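Side-chain contacts in endoglucanase A (Clostridium cellulolyticum, PDB 1EDG), which probably cleaves internal beta-1,4-glucosidic bonds of cellulose, as an endoglucanase of glycosyl hydrolase family 5 with a TIM-barrel catalytic domain: residues P18-M23 with N245-I250; D234-P239 with N294-R299; L163-M168 with G212-R217; W287-I292 with V303-C308. One frame throughout, in Å; residues are numbered along the deposited sequence.

Overall arrangement
The catalytic domain is a barrel of eight parallel strands. Contacts 1, 2 and 4 touch one another, and contact 3 joins them through contact 1, where N245 ND2 and A215 O make a probable hydrogen bond. Contact 2 lies about 12 Å from contact 4 and about 13 Å from contact 1, centre to centre. Contacts 2 and 4 share helix 279-297, and Y296 CB packs on V303 CG2 at 3.6 Å. Contacts 1 and 4 meet through I250 and I304 on neighbouring strands. Contact 3 lies about 22 Å from contact 4 between centres. Strands 163-166 and 303-308 are the fourth and seventh. In family 5 the two catalytic glutamates are carried at or just beyond the C-terminal ends of these strands.

Contact 1: residues P18-M23 with N245-I250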
loop_
_atom_site.group_PDB
_atom_site.type_symbol
_atom_site.label_atom_id
_atom_site.label_comp_id
_atom_site.label_asym_id
_atom_site.label_seq_id
_atom_site.Cartn_x
_atom_site.Cartn_y
_atom_site.Cartn_z
ATOM N N PRO A 18 19.293 3.770 -11.908
ATOM C CA PRO A 18 20.540 3.146 -11.450
ATOM C C PRO A 18 20.404 1.643 -11.227
ATOM O O PRO A 18 19.394 1.173 -10.705
ATOM C CB PRO A 18 20.815 3.867 -10.129
ATOM C CG PRO A 18 20.214 5.212 -10.342
ATOM C CD PRO A 18 18.908 4.880 -11.019
ATOM N N ASN A 19 21.428 0.898 -11.624
ATOM C CA ASN A 19 21.437 -0.551 -11.460
ATOM C C ASN A 19 22.000 -0.880 -10.074
ATOM O O ASN A 19 23.178 -1.202 -9.934
ATOM C CB ASN A 19 22.291 -1.193 -12.570
ATOM C CG ASN A 19 22.368 -2.708 -12.461
ATOM O OD1 ASN A 19 21.394 -3.372 -12.099
ATOM N ND2 ASN A 19 23.527 -3.266 -12.793
ATOM N N ASN A 20 21.182 -0.724 -9.039
ATOM C CA ASN A 20 21.630 -1.034 -7.686
ATOM C C ASN A 20 20.697 -2.046 -7.023
ATOM O O ASN A 20 19.658 -2.395 -7.589
ATOM C CB ASN A 20 21.801 0.240 -6.832
ATOM C CG ASN A 20 20.481 0.950 -6.526
ATOM O OD1 ASN A 20 19.413 0.335 -6.486
ATOM N ND2 ASN A 20 20.560 2.255 -6.283
ATOM N N ASP A 21 21.080 -2.530 -5.845
ATOM C CA ASP A 21 20.287 -3.520 -5.123
ATOM C C ASP A 21 18.856 -3.098 -4.852
ATOM O O ASP A 21 17.930 -3.885 -5.066
ATOM C CB ASP A 21 20.953 -3.890 -3.799
ATOM C CG ASP A 21 22.170 -4.783 -3.977
ATOM O OD1 ASP A 21 22.333 -5.408 -5.054
ATOM O OD2 ASP A 21 22.965 -4.860 -3.022
ATOM N N GLY A 22 18.674 -1.861 -4.396
ATOM C CA GLY A 22 17.347 -1.358 -4.092
ATOM C C GLY A 22 16.390 -1.345 -5.267
ATOM O O GLY A 22 15.274 -1.865 -5.165
ATOM N N MET A 23 16.805 -0.767 -6.391
ATOM C CA MET A 23 15.948 -0.699 -7.575
ATOM C C MET A 23 15.698 -2.088 -8.163
ATOM O O MET A 23 14.615 -2.357 -8.678
ATOM C CB MET A 23 16.545 0.240 -8.632
ATOM C CG MET A 23 16.827 1.657 -8.127
ATOM S SD MET A 23 15.394 2.421 -7.302
ATOM C CE MET A 23 14.266 2.627 -8.662
ATOM N N ASN A 245 23.983 -0.817 6.796
ATOM C CA ASN A 245 22.860 -0.960 5.879
ATOM C C ASN A 245 23.011 0.144 4.852
ATOM O O ASN A 245 23.474 1.244 5.171
ATOM C CB ASN A 245 21.517 -0.783 6.600
ATOM C CG ASN A 245 20.894 -2.099 7.025
ATOM O OD1 ASN A 245 21.462 -3.175 6.821
ATOM N ND2 ASN A 245 19.707 -2.018 7.604
ATOM N N ASN A 246 22.615 -0.143 3.623
ATOM C CA ASN A 246 22.693 0.848 2.573
ATOM C C ASN A 246 21.460 0.754 1.694
ATOM O O ASN A 246 21.155 -0.312 1.155
ATOM C CB ASN A 246 23.961 0.646 1.737
ATOM C CG ASN A 246 24.104 1.681 0.635
ATOM O OD1 ASN A 246 24.021 2.886 0.880
ATOM N ND2 ASN A 246 24.305 1.214 -0.590
ATOM N N ASN A 247 20.705 1.848 1.643
ATOM C CA ASN A 247 19.514 1.947 0.802
ATOM C C ASN A 247 18.466 0.861 1.079
ATOM O O ASN A 247 17.969 0.222 0.149
ATOM C CB ASN A 247 19.956 1.901 -0.674
ATOM C CG ASN A 247 18.935 2.491 -1.620
ATOM O OD1 ASN A 247 18.203 3.410 -1.271
ATOM N ND2 ASN A 247 18.919 1.993 -2.852
ATOM N N LYS A 248 18.136 0.650 2.354
ATOM C CA LYS A 248 17.140 -0.359 2.731
ATOM C C LYS A 248 15.773 0.234 3.098
ATOM O O LYS A 248 14.900 -0.478 3.600
ATOM C CB LYS A 248 17.654 -1.226 3.886
ATOM C CG LYS A 248 18.714 -2.234 3.482
ATOM C CD LYS A 248 18.148 -3.229 2.488
ATOM C CE LYS A 248 19.154 -4.300 2.130
ATOM N NZ LYS A 248 20.279 -3.733 1.348
ATOM N N ILE A 249 15.594 1.532 2.863
ATOM C CA ILE A 249 14.331 2.203 3.178
ATOM C C ILE A 249 13.613 2.568 1.879
ATOM O O ILE A 249 14.183 3.218 0.998
ATOM C CB ILE A 249 14.537 3.497 4.036
ATOM C CG1 ILE A 249 15.348 3.194 5.308
ATOM C CG2 ILE A 249 13.187 4.107 4.397
ATOM C CD1 ILE A 249 14.718 2.178 6.222
ATOM N N ILE A 250 12.363 2.133 1.771
ATOM C CA ILE A 250 11.531 2.370 0.596
ATOM C C ILE A 250 10.460 3.422 0.905
ATOM O O ILE A 250 9.810 3.362 1.954
ATOM C CB ILE A 250 10.817 1.057 0.168
ATOM C CG1 ILE A 250 11.844 -0.036 -0.116
ATOM C CG2 ILE A 250 9.939 1.292 -1.057
ATOM C CD1 ILE A 250 11.225 -1.405 -0.330
HETATM O O HOH W 1 21.164 -6.067 -1.098
HETATM O O HOH W 2 20.987 -0.341 -3.146
#
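N20 holds CG between its backbone N and carbonyl carbon (chi1 67°), while N247 swings CG anti to its backbone N (chi1 -159°). The two side chains cross at about a right angle, their amide planes 71° apart. The nearest atoms are two donors, N20 ND2 and N247 ND2, 3.8 Å apart. They do not bond to each other. Both donate to the carbonyl oxygen of G300, a shared acceptor that probably accounts for two NH2 groups lying so close. The other end of the N20 amide caps helix 21-29. M23 N donates to N20 OD1 at 2.8 Å in an almost straight bond, with the donor nearly along the C=O axis. This bond helps fix the N20 amide. G22 brings its CA to 3.9 Å from N247 ND2. A water joins the same two residues, accepting from G22 N at 3.0 Å and from N247 ND2 at 3.1 Å. A second water links D21 OD2 and K248 NZ, but both of its bonds are weak. The contact ties the first turn of helix 21-29 to the loop leading into strand 249-254. M23 packs on T297 of helix 279-297, and the backbone of K248 pairs with L219 of strand 219-222.

Contact 2: residues D234-P239 with N294-R299; sequences DYFRMP and NKYTSR
F236 is the first residue of 234-239 to touch Y296. With CG anti to the backbone N (chi1 -179°), the ring's CD2-CE2 side lies by the Y296 hydroxyl. F236 CD2 comes to 3.3 Å from Y296 OH, and the hydroxyl meets the phenylalanine ring obliquely. This hydroxyl has a polar partner nearby: it bonds to the carbonyl oxygen of A231. F236 therefore packs against an oxygen already held by the backbone. The F236 backbone takes part as well. A water donates to F236 O at 2.8 Å and accepts from K295 NZ at 3.0 Å.

Two residues on, the M238 and Y296 side chains come from opposite directions, and the M238 methyl meets the tyrosine ring obliquely. The M238 chain bends at both chi2 and chi3, and this brings M238 CE to 3.4 Å from Y296 CE1. K295 CG covers one face of the same ring, 3.6 Å above its plane and offset toward the rim. R299 turns back, and its NH1 donates to K295 O at 2.9 Å with the oxygen in the guanidinium plane.

The contact joins the loop after helix 228-232 to helix 279-297. Beneath it, M238 and Y296 both rest on V251 of strand 249-254. Y296 also reaches V303 of strand 303-308, while P239 turns to helix 187-209.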
loop_
_atom_site.group_PDB
_atom_site.type_symbol
_atom_site.label_atom_id
_atom_site.label_comp_id
_atom_site.label_asym_id
_atom_site.label_seq_id
_atom_site.Cartn_x
_atom_site.Cartn_y
_atom_site.Cartn_z
ATOM N N ASP A 234 9.838 19.441 1.149
ATOM C CA ASP A 234 11.087 19.660 1.867
ATOM C C ASP A 234 11.113 19.229 3.326
ATOM O O ASP A 234 12.185 18.967 3.865
ATOM C CB ASP A 234 11.507 21.128 1.746
ATOM C CG ASP A 234 11.726 21.556 0.301
ATOM O OD1 ASP A 234 12.361 20.794 -0.465
ATOM O OD2 ASP A 234 11.257 22.656 -0.065
ATOM N N TYR A 235 9.950 19.168 3.969
ATOM C CA TYR A 235 9.878 18.767 5.375
ATOM C C TYR A 235 10.029 17.264 5.609
ATOM O O TYR A 235 10.326 16.837 6.731
ATOM C CB TYR A 235 8.578 19.267 6.011
ATOM C CG TYR A 235 8.485 20.770 6.071
ATOM C CD1 TYR A 235 9.324 21.502 6.910
ATOM C CD2 TYR A 235 7.591 21.468 5.259
ATOM C CE1 TYR A 235 9.284 22.896 6.934
ATOM C CE2 TYR A 235 7.540 22.862 5.272
ATOM C CZ TYR A 235 8.393 23.568 6.112
ATOM O OH TYR A 235 8.373 24.942 6.126
ATOM N N PHE A 236 9.816 16.460 4.567
ATOM C CA PHE A 236 9.943 15.008 4.695
ATOM C C PHE A 236 11.396 14.612 4.926
ATOM O O PHE A 236 12.288 15.035 4.187
ATOM C CB PHE A 236 9.412 14.295 3.442
ATOM C CG PHE A 236 9.498 12.787 3.517
ATOM C CD1 PHE A 236 8.560 12.057 4.237
ATOM C CD2 PHE A 236 10.524 12.103 2.872
ATOM C CE1 PHE A 236 8.641 10.667 4.317
ATOM C CE2 PHE A 236 10.617 10.707 2.945
ATOM C CZ PHE A 236 9.675 9.988 3.667
ATOM N N ARG A 237 11.629 13.791 5.944
ATOM C CA ARG A 237 12.972 13.335 6.261
ATOM C C ARG A 237 13.060 11.815 6.310
ATOM O O ARG A 237 12.357 11.165 7.085
ATOM C CB ARG A 237 13.429 13.920 7.598
ATOM C CG ARG A 237 13.725 15.410 7.562
ATOM C CD ARG A 237 14.123 15.904 8.939
ATOM N NE ARG A 237 15.173 15.078 9.537
ATOM C CZ ARG A 237 15.682 15.274 10.750
ATOM N NH1 ARG A 237 15.247 16.279 11.505
ATOM N NH2 ARG A 237 16.625 14.459 11.213
ATOM N N MET A 238 13.914 11.250 5.466
ATOM C CA MET A 238 14.109 9.808 5.424
ATOM C C MET A 238 14.759 9.394 6.741
ATOM O O MET A 238 15.683 10.051 7.209
ATOM C CB MET A 238 15.049 9.451 4.277
ATOM C CG MET A 238 14.818 8.078 3.692
ATOM S SD MET A 238 13.531 8.161 2.451
ATOM C CE MET A 238 14.466 8.893 1.144
ATOM N N PRO A 239 14.302 8.286 7.345
ATOM C CA PRO A 239 14.869 7.818 8.615
ATOM C C PRO A 239 16.341 7.405 8.529
ATOM O O PRO A 239 16.799 6.907 7.499
ATOM C CB PRO A 239 14.007 6.593 8.950
ATOM C CG PRO A 239 12.740 6.829 8.205
ATOM C CD PRO A 239 13.210 7.399 6.907
ATOM N N ASN A 294 12.140 12.347 -10.326
ATOM C CA ASN A 294 13.156 13.364 -10.099
ATOM C C ASN A 294 13.728 13.372 -8.694
ATOM O O ASN A 294 14.938 13.500 -8.509
ATOM C CB ASN A 294 12.606 14.746 -10.443
ATOM C CG ASN A 294 12.280 14.889 -11.920
ATOM O OD1 ASN A 294 12.931 14.280 -12.774
ATOM N ND2 ASN A 294 11.268 15.691 -12.229
ATOM N N LYS A 295 12.861 13.187 -7.707
ATOM C CA LYS A 295 13.285 13.211 -6.320
ATOM C C LYS A 295 13.885 11.908 -5.805
ATOM O O LYS A 295 14.816 11.926 -4.995
ATOM C CB LYS A 295 12.103 13.635 -5.439
ATOM C CG LYS A 295 12.423 13.803 -3.964
ATOM C CD LYS A 295 13.473 14.875 -3.744
ATOM C CE LYS A 295 13.765 15.081 -2.259
ATOM N NZ LYS A 295 12.597 15.665 -1.526
ATOM N N TYR A 296 13.398 10.777 -6.301
ATOM C CA TYR A 296 13.867 9.498 -5.791
ATOM C C TYR A 296 14.400 8.440 -6.743
ATOM O O TYR A 296 15.584 8.094 -6.681
ATOM C CB TYR A 296 12.781 8.846 -4.920
ATOM C CG TYR A 296 12.423 9.621 -3.669
ATOM C CD1 TYR A 296 13.350 9.779 -2.640
ATOM C CD2 TYR A 296 11.162 10.205 -3.517
ATOM C CE1 TYR A 296 13.040 10.496 -1.492
ATOM C CE2 TYR A 296 10.836 10.930 -2.362
ATOM C CZ TYR A 296 11.788 11.069 -1.358
ATOM O OH TYR A 296 11.514 11.774 -0.212
ATOM N N THR A 297 13.537 7.892 -7.596
ATOM C CA THR A 297 13.966 6.798 -8.467
ATOM C C THR A 297 15.113 7.085 -9.437
ATOM O O THR A 297 15.962 6.218 -9.651
ATOM C CB THR A 297 12.774 6.094 -9.162
ATOM O OG1 THR A 297 12.074 7.021 -9.994
ATOM C CG2 THR A 297 11.807 5.544 -8.115
ATOM N N SER A 298 15.187 8.305 -9.964
ATOM C CA SER A 298 16.281 8.656 -10.877
ATOM C C SER A 298 17.614 8.588 -10.124
ATOM O O SER A 298 18.676 8.387 -10.727
ATOM C CB SER A 298 16.092 10.060 -11.461
ATOM O OG SER A 298 16.165 11.054 -10.452
ATOM N N ARG A 299 17.537 8.752 -8.803
ATOM C CA ARG A 299 18.698 8.720 -7.931
ATOM C C ARG A 299 18.900 7.360 -7.280
ATOM O O ARG A 299 19.737 7.222 -6.379
ATOM C CB ARG A 299 18.564 9.786 -6.840
ATOM C CG ARG A 299 18.435 11.207 -7.350
ATOM C CD ARG A 299 18.093 12.155 -6.205
ATOM N NE ARG A 299 19.008 12.002 -5.074
ATOM C CZ ARG A 299 18.624 11.818 -3.816
ATOM N NH1 ARG A 299 17.333 11.766 -3.508
ATOM N NH2 ARG A 299 19.529 11.674 -2.860
HETATM O O HOH W 3 12.527 15.665 1.451
#

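Contact 3: residues L163-M168 with G212-R217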
loop_
_atom_site.group_PDB
_atom_site.type_symbol
_atom_site.label_atom_id
_atom_site.label_comp_id
_atom_site.label_asym_id
_atom_site.label_seq_id
_atom_site.Cartn_x
_atom_site.Cartn_y
_atom_site.Cartn_z
ATOM N N LEU A 163 9.787 -10.759 3.142
ATOM C CA LEU A 163 8.845 -10.056 4.011
ATOM C C LEU A 163 9.320 -8.619 4.247
ATOM O O LEU A 163 10.440 -8.387 4.715
ATOM C CB LEU A 163 8.687 -10.796 5.345
ATOM C CG LEU A 163 7.750 -10.179 6.386
ATOM C CD1 LEU A 163 6.336 -10.084 5.836
ATOM C CD2 LEU A 163 7.782 -11.015 7.662
ATOM N N ILE A 164 8.458 -7.666 3.910
ATOM C CA ILE A 164 8.731 -6.232 4.033
ATOM C C ILE A 164 7.775 -5.644 5.078
ATOM O O ILE A 164 6.602 -6.028 5.119
ATOM C CB ILE A 164 8.462 -5.535 2.672
ATOM C CG1 ILE A 164 9.328 -6.174 1.578
ATOM C CG2 ILE A 164 8.705 -4.023 2.767
ATOM C CD1 ILE A 164 8.798 -5.957 0.171
ATOM N N PHE A 165 8.275 -4.732 5.920
ATOM C CA PHE A 165 7.448 -4.097 6.950
ATOM C C PHE A 165 7.140 -2.664 6.547
ATOM O O PHE A 165 8.048 -1.925 6.176
ATOM C CB PHE A 165 8.170 -4.049 8.298
ATOM C CG PHE A 165 8.348 -5.385 8.958
ATOM C CD1 PHE A 165 7.546 -6.475 8.618
ATOM C CD2 PHE A 165 9.304 -5.539 9.959
ATOM C CE1 PHE A 165 7.691 -7.702 9.266
ATOM C CE2 PHE A 165 9.463 -6.764 10.617
ATOM C CZ PHE A 165 8.650 -7.850 10.268
ATOM N N GLU A 166 5.871 -2.274 6.644
ATOM C CA GLU A 166 5.427 -0.917 6.332
ATOM C C GLU A 166 4.923 -0.354 7.672
ATOM O O GLU A 166 3.833 -0.705 8.131
ATOM C CB GLU A 166 4.301 -0.962 5.302
ATOM C CG GLU A 166 3.719 0.386 4.916
ATOM C CD GLU A 166 2.477 0.242 4.047
ATOM O OE1 GLU A 166 2.478 -0.613 3.146
ATOM O OE2 GLU A 166 1.494 0.974 4.261
ATOM N N GLY A 167 5.721 0.517 8.282
ATOM C CA GLY A 167 5.400 1.065 9.588
ATOM C C GLY A 167 4.010 1.628 9.811
ATOM O O GLY A 167 3.344 1.268 10.794
ATOM N N MET A 168 3.596 2.546 8.941
ATOM C CA MET A 168 2.282 3.190 9.022
ATOM C C MET A 168 1.658 3.237 7.638
ATOM O O MET A 168 2.368 3.189 6.628
ATOM C CB MET A 168 2.406 4.620 9.558
ATOM C CG MET A 168 2.938 4.699 10.982
ATOM S SD MET A 168 3.268 6.387 11.526
ATOM C CE MET A 168 4.854 6.665 10.733
ATOM N N GLY A 212 19.311 -9.807 13.632
ATOM C CA GLY A 212 19.020 -10.923 12.745
ATOM C C GLY A 212 18.566 -10.483 11.369
ATOM O O GLY A 212 19.103 -9.527 10.815
ATOM N N LYS A 213 17.555 -11.151 10.827
ATOM C CA LYS A 213 17.042 -10.800 9.508
ATOM C C LYS A 213 16.292 -9.472 9.545
ATOM O O LYS A 213 16.147 -8.798 8.521
ATOM C CB LYS A 213 16.151 -11.914 8.959
ATOM C CG LYS A 213 16.880 -13.234 8.797
ATOM C CD LYS A 213 15.961 -14.314 8.266
ATOM C CE LYS A 213 16.660 -15.662 8.230
ATOM N NZ LYS A 213 17.949 -15.584 7.491
ATOM N N ASN A 214 15.837 -9.084 10.734
ATOM C CA ASN A 214 15.130 -7.821 10.899
ATOM C C ASN A 214 16.084 -6.657 10.693
ATOM O O ASN A 214 15.677 -5.568 10.300
ATOM C CB ASN A 214 14.501 -7.730 12.291
ATOM C CG ASN A 214 13.247 -8.570 12.412
ATOM O OD1 ASN A 214 12.473 -8.674 11.463
ATOM N ND2 ASN A 214 13.037 -9.165 13.573
ATOM N N ALA A 215 17.365 -6.901 10.944
ATOM C CA ALA A 215 18.384 -5.877 10.790
ATOM C C ALA A 215 18.631 -5.503 9.335
ATOM O O ALA A 215 19.037 -4.380 9.045
ATOM C CB ALA A 215 19.683 -6.345 11.420
ATOM N N SER A 216 18.372 -6.431 8.421
ATOM C CA SER A 216 18.631 -6.174 7.012
ATOM C C SER A 216 17.441 -6.134 6.055
ATOM O O SER A 216 17.623 -5.868 4.872
ATOM C CB SER A 216 19.666 -7.181 6.500
ATOM O OG SER A 216 19.216 -8.517 6.684
ATOM N N ARG A 217 16.231 -6.383 6.541
ATOM C CA ARG A 217 15.074 -6.379 5.646
ATOM C C ARG A 217 14.684 -4.972 5.187
ATOM O O ARG A 217 15.090 -3.980 5.785
ATOM C CB ARG A 217 13.874 -7.110 6.282
ATOM C CG ARG A 217 13.012 -6.289 7.224
ATOM C CD ARG A 217 11.745 -7.057 7.651
ATOM N NE ARG A 217 12.048 -8.147 8.580
ATOM C CZ ARG A 217 12.170 -9.428 8.236
ATOM N NH1 ARG A 217 12.003 -9.810 6.971
ATOM N NH2 ARG A 217 12.518 -10.328 9.148
#
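The L163-F165 backbone is extended, as part of strand 163-166, and faces R217 at the end of an irregular turn in which residues 213-215 have helical angles without regular bonding. R217 carries the contact. Its CG sits between the backbone N and carbonyl carbon (chi1 84°), and a bend at chi3 lays the chain across the F165 ring. R217 CD lies over the ring face, 3.8 Å from the F165 centroid, in a CH-pi contact. The guanidinium follows off-centre: R217 CZ is 4.8 Å from that centroid, a cation-pi contact with the two planes 43° apart.

Polar bonds fix how the guanidinium is turned. R217 NH1 donates to L163 O at 3.1 Å, tilted from the carbonyl plane. On the N214 side the grip is side-on, with two nitrogens on one oxygen. R217 NE reaches N214 OD1 at 3.0 Å in the carbonyl plane, while R217 NH2 reaches N214 OD1 at 2.8 Å from above that plane. N214 ND2 donates to A153 O, which helps hold the amide that receives the arginine. R217 NH2 also bonds to Y159 O. The buried guanidinium thus has three oxygen acceptors, which probably helps to offset burying its charge.

The contact links strand 163-166 to the loop before strand 219-222. F165 also packs on F203 and V207 of helix 187-209 and meets the ring of W149 in helix 138-155.

Contact 4: residues W287-I292 with V303-C308; sequences WFMDNI and VIIGEC
The F288 ring receives I305 CD1 at its edge, near the ring plane, with F288 CE2 3.9 Å from that methyl. One face of the same ring is covered by M289 CG, 3.8 Å above the plane and offset toward the rim. The W287 ring takes F288 CB over the centre of one face, so these helix residues also pack on one another. With CG between the backbone N and the carbonyl carbon (chi1 76°), F288 turns its CE2 edge to I305 CD1. I305 comes to it from the opposite direction, with CG1 anti to the carbonyl carbon and an extended outer chain that carries CD1 forward. M289 is a lesser partner. Its extended side chain brings CE to 4.4 Å from I305 CD1.

One turn along the helix, I292 meets V303. I292 CG2 is the contacting branch and fits between the two valine methyls, 3.8 Å from V303 CG1 and equally near V303 CG2. No hydrogen bond crosses between the segments; the contact is apolar and buried. The backbones draw closer toward V303: the CA atoms of M289 and I305 are 9.8 Å apart, and those of I292 and V303 only 7.8 Å. Y326 of helix 316-332 extends the apolar layer, touching F288, M289 and I305. V253 of the neighbouring strand adds to it beside I292 and I305.

The segment axes run close to antiparallel, at 151°. Helix 279-297 connects the adjacent parallel strands 249-254 and 303-308, a beta-alpha-beta crossover. This is the repeating element of the TIM barrel, in which the outer helices pack on the outward-facing side chains of the strands.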
loop_
_atom_site.group_PDB
_atom_site.type_symbol
_atom_site.label_atom_id
_atom_site.label_comp_id
_atom_site.label_asym_id
_atom_site.label_seq_id
_atom_site.Cartn_x
_atom_site.Cartn_y
_atom_site.Cartn_z
ATOM N N TRP A 287 2.055 13.662 -13.630
ATOM C CA TRP A 287 2.620 14.743 -12.818
ATOM C C TRP A 287 3.308 14.263 -11.544
ATOM O O TRP A 287 4.481 14.574 -11.312
ATOM C CB TRP A 287 1.571 15.821 -12.491
ATOM C CG TRP A 287 0.640 15.470 -11.361
ATOM C CD1 TRP A 287 -0.547 14.800 -11.455
ATOM C CD2 TRP A 287 0.851 15.720 -9.959
ATOM N NE1 TRP A 287 -1.081 14.605 -10.203
ATOM C CE2 TRP A 287 -0.245 15.159 -9.266
ATOM C CE3 TRP A 287 1.865 16.355 -9.224
ATOM C CZ2 TRP A 287 -0.360 15.211 -7.866
ATOM C CZ3 TRP A 287 1.753 16.405 -7.831
ATOM C CH2 TRP A 287 0.647 15.835 -7.169
ATOM N N PHE A 288 2.617 13.454 -10.748
ATOM C CA PHE A 288 3.208 12.981 -9.503
ATOM C C PHE A 288 4.313 11.960 -9.737
ATOM O O PHE A 288 5.260 11.870 -8.946
ATOM C CB PHE A 288 2.138 12.459 -8.527
ATOM C CG PHE A 288 1.592 11.100 -8.869
ATOM C CD1 PHE A 288 0.514 10.965 -9.737
ATOM C CD2 PHE A 288 2.162 9.952 -8.322
ATOM C CE1 PHE A 288 0.013 9.705 -10.058
ATOM C CE2 PHE A 288 1.670 8.694 -8.638
ATOM C CZ PHE A 288 0.592 8.572 -9.509
ATOM N N MET A 289 4.212 11.208 -10.831
ATOM C CA MET A 289 5.229 10.216 -11.157
ATOM C C MET A 289 6.542 10.902 -11.512
ATOM O O MET A 289 7.613 10.407 -11.166
ATOM C CB MET A 289 4.767 9.313 -12.299
ATOM C CG MET A 289 3.571 8.476 -11.925
ATOM S SD MET A 289 3.253 7.178 -13.103
ATOM C CE MET A 289 1.727 6.431 -12.397
ATOM N N ASP A 290 6.458 12.040 -12.199
ATOM C CA ASP A 290 7.655 12.792 -12.566
ATOM C C ASP A 290 8.313 13.348 -11.306
ATOM O O ASP A 290 9.538 13.335 -11.182
ATOM C CB ASP A 290 7.324 13.918 -13.546
ATOM C CG ASP A 290 7.119 13.417 -14.968
ATOM O OD1 ASP A 290 7.688 12.367 -15.329
ATOM O OD2 ASP A 290 6.386 14.079 -15.728
ATOM N N ASN A 291 7.498 13.808 -10.361
ATOM C CA ASN A 291 8.022 14.323 -9.094
ATOM C C ASN A 291 8.778 13.210 -8.377
ATOM O O ASN A 291 9.880 13.419 -7.863
ATOM C CB ASN A 291 6.885 14.819 -8.193
ATOM C CG ASN A 291 6.281 16.115 -8.679
ATOM O OD1 ASN A 291 6.814 16.752 -9.592
ATOM N ND2 ASN A 291 5.166 16.513 -8.080
ATOM N N ILE A 292 8.179 12.024 -8.357
ATOM C CA ILE A 292 8.784 10.866 -7.716
ATOM C C ILE A 292 10.079 10.455 -8.417
ATOM O O ILE A 292 11.083 10.147 -7.755
ATOM C CB ILE A 292 7.791 9.678 -7.673
ATOM C CG1 ILE A 292 6.639 10.003 -6.717
ATOM C CG2 ILE A 292 8.503 8.400 -7.241
ATOM C CD1 ILE A 292 5.506 9.001 -6.767
ATOM N N VAL A 303 10.815 3.406 -4.547
ATOM C CA VAL A 303 9.491 3.935 -4.225
ATOM C C VAL A 303 8.438 2.909 -4.675
ATOM O O VAL A 303 8.564 2.288 -5.740
ATOM C CB VAL A 303 9.206 5.273 -4.955
ATOM C CG1 VAL A 303 7.813 5.790 -4.582
ATOM C CG2 VAL A 303 10.260 6.322 -4.604
ATOM N N ILE A 304 7.418 2.718 -3.846
ATOM C CA ILE A 304 6.342 1.786 -4.156
ATOM C C ILE A 304 4.999 2.496 -4.032
ATOM O O ILE A 304 4.753 3.200 -3.048
ATOM C CB ILE A 304 6.341 0.558 -3.184
ATOM C CG1 ILE A 304 7.520 -0.374 -3.472
ATOM C CG2 ILE A 304 5.024 -0.211 -3.286
ATOM C CD1 ILE A 304 7.628 -1.535 -2.498
ATOM N N ILE A 305 4.179 2.402 -5.078
ATOM C CA ILE A 305 2.829 2.964 -5.035
ATOM C C ILE A 305 2.036 1.787 -4.437
ATOM O O ILE A 305 1.663 0.841 -5.145
ATOM C CB ILE A 305 2.300 3.343 -6.447
ATOM C CG1 ILE A 305 3.113 4.515 -7.018
ATOM C CG2 ILE A 305 0.819 3.729 -6.377
ATOM C CD1 ILE A 305 2.747 4.908 -8.437
ATOM N N GLY A 306 1.885 1.815 -3.108
ATOM C CA GLY A 306 1.208 0.753 -2.390
ATOM C C GLY A 306 -0.281 0.608 -2.627
ATOM O O GLY A 306 -0.862 -0.413 -2.256
ATOM N N GLU A 307 -0.905 1.642 -3.181
ATOM C CA GLU A 307 -2.337 1.607 -3.476
ATOM C C GLU A 307 -2.662 2.438 -4.713
ATOM O O GLU A 307 -2.216 3.585 -4.840
ATOM C CB GLU A 307 -3.180 2.137 -2.302
ATOM C CG GLU A 307 -3.177 1.278 -1.051
ATOM C CD GLU A 307 -4.166 1.763 0.007
ATOM O OE1 GLU A 307 -5.153 2.448 -0.332
ATOM O OE2 GLU A 307 -3.956 1.444 1.187
ATOM N N CYS A 308 -3.411 1.827 -5.628
ATOM C CA CYS A 308 -3.872 2.485 -6.847
ATOM C C CYS A 308 -5.090 1.706 -7.359
ATOM O O CYS A 308 -5.402 0.626 -6.845
ATOM C CB CYS A 308 -2.763 2.556 -7.910
ATOM S SG CYS A 308 -2.182 0.972 -8.533
#